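Local coordinates for structural protein VP1 (Trichodysplasia spinulosa-associated polyomavirus, PDB 4U60), which forms the jelly-roll capsid subunit of the virus, assembles into pentamers and binds sialylated glycans such as the GM1 oligosaccharide, at residues 175-180 with 192-197; 252-255 with 259-262. One frame throughout, in Å; residues are numbered along the deposited sequence.

How the contacts relate
Along the chain, contact 1 comes first: strand 177-179 runs out, eleven residues intervene, and the turn after strand 191-193 comes back to meet it through one lysine. Contact 2 opens only after contact 1 has closed, and it closes a much shorter loop, the connection between strands 241-254 and 260-279, with three residues between the two segments. The two are therefore in series and neither encloses the other. Their centres are about 30 Å apart, with nearest atoms about 14 Å apart. Contact 1 belongs to a small three-stranded sheet, contact 2 to one end of the large antiparallel sheet system of the jelly roll, and both also pack against a second subunit.

Contact 1 of 2, residues 175-180 with 192-197; sequences HYKQKL and CPDPSK
An Asx turn at the end of strand 191-193 presents its aspartate to a lysine of strand 177-179; these are the outer strands, within this chain, of a small antiparallel sheet with 141-144 in the middle. The salt bridge runs from K177 NZ to D194 OD2, 2.8 Å apart. The amine arrives on the syn side of the oxygen, 25° out of the carboxylate plane, and the two side chains cross at about a right angle. K177 can span the gap because its chain is extended beyond CG, while its CD and CE pass close to the same oxygen.

The other carboxylate oxygen is held within the turn. S196 N lies 2.9 Å from D194 OD1 and meets it from above the plane; S196 OG donates to this oxygen over 2.7 Å, on the syn side and from the same face. A chi1 of 73° turns OG back to D194 OD1, so the hydroxyl adds a second bond to that of the backbone N, and the two limit rotation of the carboxylate. K177 NZ also makes a weak bond of 3.2 Å to S196 OG.

K197, the last residue of the type I turn that starts at D194, brings its NZ to 4.4 Å from K177 NZ. One water accepts from both amines, and D194 probably offsets part of their mutual repulsion. Close by, P195 and S196 pack on E98 and E26 of a second subunit. Overall, this is a type I turn with an Asx turn at its head, joined by a salt bridge across the small sheet.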
ATOM      1  N   HIS C 175     -18.953 -30.742  -8.868  1.00 13.44           N
ATOM      2  CA  HIS C 175     -19.595 -31.336 -10.047  1.00 14.29           C
ATOM      3  C   HIS C 175     -19.755 -30.358 -11.194  1.00 13.83           C
ATOM      4  O   HIS C 175     -20.214 -30.741 -12.264  1.00 14.80           O
ATOM      5  CB  HIS C 175     -20.961 -31.898  -9.659  1.00 15.06           C
ATOM      6  CG  HIS C 175     -20.865 -33.046  -8.720  1.00 16.48           C
ATOM      7  ND1 HIS C 175     -20.981 -32.928  -7.353  1.00 17.58           N
ATOM      8  CD2 HIS C 175     -20.616 -34.354  -8.971  1.00 17.79           C
ATOM      9  CE1 HIS C 175     -20.831 -34.120  -6.802  1.00 17.87           C
ATOM     10  NE2 HIS C 175     -20.622 -35.002  -7.762  1.00 19.14           N
ATOM     11  N   TYR C 176     -19.416 -29.086 -10.977  1.00 13.03           N
ATOM     12  CA  TYR C 176     -19.541 -28.048 -12.000  1.00 12.83           C
ATOM     13  C   TYR C 176     -18.141 -27.519 -12.368  1.00 12.65           C
ATOM     14  O   TYR C 176     -17.629 -26.553 -11.781  1.00 11.79           O
ATOM     15  CB  TYR C 176     -20.414 -26.893 -11.491  1.00 12.48           C
ATOM     16  CG  TYR C 176     -21.900 -27.152 -11.399  1.00 12.89           C
ATOM     17  CD1 TYR C 176     -22.434 -27.939 -10.397  1.00 13.20           C
ATOM     18  CD2 TYR C 176     -22.780 -26.562 -12.307  1.00 13.45           C
ATOM     19  CE1 TYR C 176     -23.794 -28.179 -10.315  1.00 13.63           C
ATOM     20  CE2 TYR C 176     -24.146 -26.771 -12.225  1.00 13.92           C
ATOM     21  CZ  TYR C 176     -24.659 -27.574 -11.231  1.00 14.09           C
ATOM     22  OH  TYR C 176     -26.020 -27.796 -11.156  1.00 15.12           O
ATOM     23  N   LYS C 177     -17.507 -28.187 -13.318  1.00 13.49           N
ATOM     24  CA  LYS C 177     -16.159 -27.841 -13.759  1.00 13.31           C
ATOM     25  C   LYS C 177     -16.115 -27.738 -15.286  1.00 13.48           C
ATOM     26  O   LYS C 177     -17.090 -28.070 -15.975  1.00 14.50           O
ATOM     27  CB  LYS C 177     -15.164 -28.879 -13.226  1.00 13.74           C
ATOM     28  CG  LYS C 177     -15.012 -28.842 -11.709  1.00 13.85           C
ATOM     29  CD  LYS C 177     -13.975 -29.805 -11.179  1.00 14.63           C
ATOM     30  CE  LYS C 177     -13.768 -29.618  -9.681  1.00 14.89           C
ATOM     31  NZ  LYS C 177     -12.512 -30.274  -9.262  1.00 15.80           N
ATOM     32  N   GLN C 178     -14.991 -27.258 -15.816  1.00 13.32           N
ATOM     33  CA  GLN C 178     -14.807 -27.082 -17.261  1.00 13.68           C
ATOM     34  C   GLN C 178     -13.325 -26.882 -17.505  1.00 13.51           C
ATOM     35  O   GLN C 178     -12.534 -26.862 -16.566  1.00 13.03           O
ATOM     36  CB  GLN C 178     -15.604 -25.885 -17.804  1.00 13.90           C
ATOM     37  CG  GLN C 178     -16.841 -26.244 -18.623  1.00 14.83           C
ATOM     38  CD  GLN C 178     -16.482 -26.742 -20.014  1.00 16.08           C
ATOM     39  OE1 GLN C 178     -15.311 -27.001 -20.321  1.00 16.47           O
ATOM     40  NE2 GLN C 178     -17.492 -26.867 -20.878  1.00 17.72           N
ATOM     41  N   LYS C 179     -12.974 -26.749 -18.775  1.00 13.93           N
ATOM     42  CA  LYS C 179     -11.624 -26.380 -19.188  1.00 14.47           C
ATOM     43  C   LYS C 179     -11.734 -25.216 -20.144  1.00 14.09           C
ATOM     44  O   LYS C 179     -12.640 -25.169 -20.963  1.00 14.50           O
ATOM     45  CB  LYS C 179     -10.936 -27.542 -19.901  1.00 15.95           C
ATOM     46  CG  LYS C 179     -10.678 -28.721 -18.982  1.00 17.38           C
ATOM     47  CD  LYS C 179      -9.843 -29.792 -19.632  1.00 20.11           C
ATOM     48  CE  LYS C 179      -9.570 -30.913 -18.648  1.00 21.54           C
ATOM     49  NZ  LYS C 179      -8.821 -32.001 -19.306  1.00 25.07           N
ATOM     50  N   LEU C 180     -10.802 -24.285 -20.033  1.00 13.44           N
ATOM     51  CA  LEU C 180     -10.794 -23.083 -20.856  1.00 13.43           C
ATOM     52  C   LEU C 180     -10.242 -23.408 -22.239  1.00 14.25           C
ATOM     53  O   LEU C 180      -9.033 -23.335 -22.486  1.00 14.24           O
ATOM     54  CB  LEU C 180      -9.980 -21.991 -20.179  1.00 13.13           C
ATOM     55  CG  LEU C 180      -9.859 -20.623 -20.877  1.00 13.07           C
ATOM     56  CD1 LEU C 180     -11.207 -20.117 -21.363  1.00 13.63           C
ATOM     57  CD2 LEU C 180      -9.187 -19.604 -19.968  1.00 12.80           C
ATOM     58  N   CYS C 192     -13.775 -19.735 -12.527  1.00  9.95           N
ATOM     59  CA  CYS C 192     -12.505 -19.355 -11.923  1.00 10.03           C
ATOM     60  C   CYS C 192     -11.523 -20.540 -12.043  1.00 10.23           C
ATOM     61  O   CYS C 192     -11.912 -21.665 -12.383  1.00 10.63           O
ATOM     62  CB  CYS C 192     -12.725 -19.004 -10.443  1.00 10.35           C
ATOM     63  SG  CYS C 192     -13.401 -20.330  -9.410  1.00 11.38           S
ATOM     64  N   PRO C 193     -10.243 -20.307 -11.758  1.00 10.21           N
ATOM     65  CA  PRO C 193      -9.345 -21.459 -11.784  1.00 10.68           C
ATOM     66  C   PRO C 193      -9.730 -22.495 -10.744  1.00 10.64           C
ATOM     67  O   PRO C 193     -10.108 -22.142  -9.616  1.00 10.64           O
ATOM     68  CB  PRO C 193      -7.964 -20.834 -11.485  1.00 10.76           C
ATOM     69  CG  PRO C 193      -8.102 -19.433 -11.928  1.00 10.71           C
ATOM     70  CD  PRO C 193      -9.515 -19.047 -11.556  1.00 10.48           C
ATOM     71  N   ASP C 194      -9.629 -23.769 -11.108  1.00 10.34           N
ATOM     72  CA  ASP C 194      -9.897 -24.868 -10.178  1.00 10.82           C
ATOM     73  C   ASP C 194      -8.622 -25.154  -9.392  1.00 10.95           C
ATOM     74  O   ASP C 194      -7.659 -25.725  -9.929  1.00 10.97           O
ATOM     75  CB  ASP C 194     -10.317 -26.102 -10.971  1.00 11.19           C
ATOM     76  CG  ASP C 194     -10.589 -27.314 -10.106  1.00 11.65           C
ATOM     77  OD1 ASP C 194     -10.390 -27.275  -8.878  1.00 11.66           O
ATOM     78  OD2 ASP C 194     -10.962 -28.359 -10.684  1.00 12.38           O
ATOM     79  N   PRO C 195      -8.594 -24.788  -8.102  1.00 10.86           N
ATOM     80  CA  PRO C 195      -7.363 -24.936  -7.346  1.00 11.22           C
ATOM     81  C   PRO C 195      -7.034 -26.377  -6.996  1.00 11.62           C
ATOM     82  O   PRO C 195      -5.920 -26.651  -6.548  1.00 12.15           O
ATOM     83  CB  PRO C 195      -7.669 -24.148  -6.059  1.00 11.29           C
ATOM     84  CG  PRO C 195      -9.145 -24.376  -5.852  1.00 11.28           C
ATOM     85  CD  PRO C 195      -9.689 -24.247  -7.261  1.00 11.05           C
ATOM     86  N   SER C 196      -7.985 -27.302  -7.184  1.00 11.96           N
ATOM     87  CA  SER C 196      -7.722 -28.708  -6.898  1.00 12.87           C
ATOM     88  C   SER C 196      -7.048 -29.399  -8.070  1.00 13.14           C
ATOM     89  O   SER C 196      -6.662 -30.562  -7.951  1.00 13.84           O
ATOM     90  CB  SER C 196      -9.033 -29.465  -6.567  1.00 13.38           C
ATOM     91  OG  SER C 196      -9.822 -29.663  -7.740  1.00 14.56           O
ATOM     92  N   LYS C 197      -6.962 -28.726  -9.208  1.00 13.06           N
ATOM     93  CA  LYS C 197      -6.265 -29.272 -10.375  1.00 13.59           C
ATOM     94  C   LYS C 197      -5.171 -28.284 -10.759  1.00 13.20           C
ATOM     95  O   LYS C 197      -4.514 -27.758  -9.874  1.00 13.13           O
ATOM     96  CB  LYS C 197      -7.268 -29.557 -11.502  1.00 14.39           C
ATOM     97  CG  LYS C 197      -8.330 -30.587 -11.113  1.00 15.99           C
ATOM     98  CD  LYS C 197      -9.222 -30.891 -12.303  1.00 17.43           C
ATOM     99  CE  LYS C 197     -10.414 -31.734 -11.936  1.00 18.90           C
ATOM    100  NZ  LYS C 197     -10.027 -33.088 -11.499  1.00 20.94           N
TER
HETATM  101  O   HOH W   1     -12.819 -33.005 -10.050  1.00 23.51           O

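Contact 2 of 2, residues 252-255 with 259-262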
ATOM      1  N   PHE C 252     -14.656   0.996 -15.774  1.00 10.99           N
ATOM      2  CA  PHE C 252     -15.850   1.313 -16.579  1.00 11.55           C
ATOM      3  C   PHE C 252     -15.721   2.680 -17.216  1.00 11.95           C
ATOM      4  O   PHE C 252     -15.252   3.645 -16.601  1.00 12.20           O
ATOM      5  CB  PHE C 252     -17.103   1.289 -15.702  1.00 11.78           C
ATOM      6  CG  PHE C 252     -17.422  -0.074 -15.163  1.00 11.44           C
ATOM      7  CD1 PHE C 252     -18.088  -1.003 -15.936  1.00 11.66           C
ATOM      8  CD2 PHE C 252     -17.026  -0.443 -13.886  1.00 11.25           C
ATOM      9  CE1 PHE C 252     -18.370  -2.265 -15.451  1.00 11.63           C
ATOM     10  CE2 PHE C 252     -17.291  -1.718 -13.403  1.00 11.01           C
ATOM     11  CZ  PHE C 252     -17.966  -2.621 -14.193  1.00 11.27           C
ATOM     12  N   LEU C 253     -16.213   2.773 -18.450  1.00 12.36           N
ATOM     13  CA  LEU C 253     -16.449   4.034 -19.114  1.00 13.19           C
ATOM     14  C   LEU C 253     -17.862   4.487 -18.775  1.00 13.71           C
ATOM     15  O   LEU C 253     -18.802   3.712 -18.915  1.00 13.94           O
ATOM     16  CB  LEU C 253     -16.326   3.857 -20.616  1.00 14.05           C
ATOM     17  CG  LEU C 253     -16.472   5.130 -21.445  1.00 15.26           C
ATOM     18  CD1 LEU C 253     -15.207   5.957 -21.389  1.00 15.94           C
ATOM     19  CD2 LEU C 253     -16.816   4.776 -22.885  1.00 16.45           C
ATOM     20  N   VAL C 254     -17.992   5.697 -18.277  1.00 13.71           N
ATOM     21  CA  VAL C 254     -19.280   6.242 -17.849  1.00 14.24           C
ATOM     22  C   VAL C 254     -19.798   7.216 -18.886  1.00 15.47           C
ATOM     23  O   VAL C 254     -19.316   8.341 -19.007  1.00 15.25           O
ATOM     24  CB  VAL C 254     -19.170   6.949 -16.468  1.00 14.07           C
ATOM     25  CG1 VAL C 254     -20.532   7.435 -16.001  1.00 14.71           C
ATOM     26  CG2 VAL C 254     -18.497   6.028 -15.442  1.00 13.29           C
ATOM     27  N   GLY C 255     -20.822   6.794 -19.621  1.00 16.54           N
ATOM     28  CA  GLY C 255     -21.416   7.639 -20.623  1.00 18.01           C
ATOM     29  C   GLY C 255     -22.152   8.828 -20.059  1.00 19.28           C
ATOM     30  O   GLY C 255     -22.439   8.914 -18.873  1.00 18.31           O
ATOM     31  N   ASP C 259     -24.903   5.533 -18.315  1.00 19.37           N
ATOM     32  CA  ASP C 259     -24.696   4.177 -18.845  1.00 19.91           C
ATOM     33  C   ASP C 259     -23.215   3.789 -18.818  1.00 17.76           C
ATOM     34  O   ASP C 259     -22.352   4.609 -19.145  1.00 18.12           O
ATOM     35  CB  ASP C 259     -25.226   4.080 -20.279  1.00 22.33           C
ATOM     36  CG  ASP C 259     -24.745   5.216 -21.158  1.00 25.34           C
ATOM     37  OD1 ASP C 259     -25.189   6.378 -20.960  1.00 28.03           O
ATOM     38  OD2 ASP C 259     -23.911   4.951 -22.058  1.00 28.49           O
ATOM     39  N   MET C 260     -22.923   2.558 -18.417  1.00 15.80           N
ATOM     40  CA  MET C 260     -21.539   2.145 -18.188  1.00 14.58           C
ATOM     41  C   MET C 260     -21.176   0.900 -18.977  1.00 14.33           C
ATOM     42  O   MET C 260     -22.014   0.001 -19.184  1.00 15.02           O
ATOM     43  CB  MET C 260     -21.283   1.941 -16.693  1.00 13.82           C
ATOM     44  CG  MET C 260     -21.342   3.251 -15.916  1.00 14.07           C
ATOM     45  SD  MET C 260     -21.395   3.146 -14.111  1.00 13.38           S
ATOM     46  CE  MET C 260     -19.750   2.532 -13.779  1.00 12.70           C
ATOM     47  N   GLN C 261     -19.912   0.833 -19.381  1.00 13.73           N
ATOM     48  CA  GLN C 261     -19.348  -0.293 -20.131  1.00 13.44           C
ATOM     49  C   GLN C 261     -18.016  -0.699 -19.523  1.00 12.32           C
ATOM     50  O   GLN C 261     -17.188   0.166 -19.218  1.00 12.23           O
ATOM     51  CB  GLN C 261     -19.074   0.136 -21.567  1.00 14.34           C
ATOM     52  CG  GLN C 261     -20.297   0.471 -22.388  1.00 15.69           C
ATOM     53  CD  GLN C 261     -19.892   1.170 -23.658  1.00 16.92           C
ATOM     54  OE1 GLN C 261     -19.743   2.402 -23.684  1.00 18.17           O
ATOM     55  NE2 GLN C 261     -19.677   0.398 -24.719  1.00 17.54           N
ATOM     56  N   TYR C 262     -17.775  -1.999 -19.382  1.00 11.70           N
ATOM     57  CA  TYR C 262     -16.453  -2.481 -19.034  1.00 11.16           C
ATOM     58  C   TYR C 262     -15.440  -2.063 -20.081  1.00 11.37           C
ATOM     59  O   TYR C 262     -15.752  -2.030 -21.258  1.00 12.28           O
ATOM     60  CB  TYR C 262     -16.399  -4.001 -18.999  1.00 10.92           C
ATOM     61  CG  TYR C 262     -17.025  -4.689 -17.838  1.00 10.90           C
ATOM     62  CD1 TYR C 262     -16.311  -4.895 -16.679  1.00 10.66           C
ATOM     63  CD2 TYR C 262     -18.336  -5.142 -17.893  1.00 11.14           C
ATOM     64  CE1 TYR C 262     -16.858  -5.579 -15.604  1.00 10.54           C
ATOM     65  CE2 TYR C 262     -18.906  -5.797 -16.816  1.00 11.10           C
ATOM     66  CZ  TYR C 262     -18.164  -6.029 -15.675  1.00 10.68           C
ATOM     67  OH  TYR C 262     -18.672  -6.705 -14.596  1.00 11.03           O
TER
HETATM   68  O   HOH W   2     -20.128   4.066 -21.697  1.00 22.53           O
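F252 and M260 both hold CG anti to the carbonyl carbon (chi1 -66° and -68°), and M260 then bends at chi3, bringing its methyl CE to 3.5 Å from F252 CB. The two side chains cross at about a right angle. On the same face of the sheet, M260 CG lies alongside V254 CG2. Y262 points the same way as F252 and lies beside it: F252 CE1 stands 3.4 Å above the tyrosine plane, over its centre, while the planes are inclined at 46°, an oblique aromatic pair. Residues of a second subunit continue this apolar surface, with Y116 of that subunit against V254 and M260, I121 against F252 and V108 against Y262.

The backbones pair in antiparallel register. L253 and Q261 form the hydrogen-bonded pair, L253 N to Q261 O at 2.9 Å and Q261 N to L253 O at 3.1 Å, flanked by the non-hydrogen-bonded pairs F252 with Y262 and V254 with M260. CA-H...O contacts of F252 with Q261 O and of M260 with L253 O reinforce the pairing. Towards the loop, G255 N donates to D259 O across 2.7 Å.

L253 and Q261 project side by side from the other face, with L253 CD2 near the amide oxygen OE1. A water lies within hydrogen-bonding distance of both Q261 OE1 and L253 O, with more acceptors near it than it has protons. OE1 also bonds a glycerol, probably from the crystallisation liquor, and the amide nitrogen of Q261 is held by S46 O. Three residues separate G255 from D259, and the whole is an antiparallel beta hairpin closing one end of the jelly roll, with one face in the interface between subunits of the VP1 pentamer.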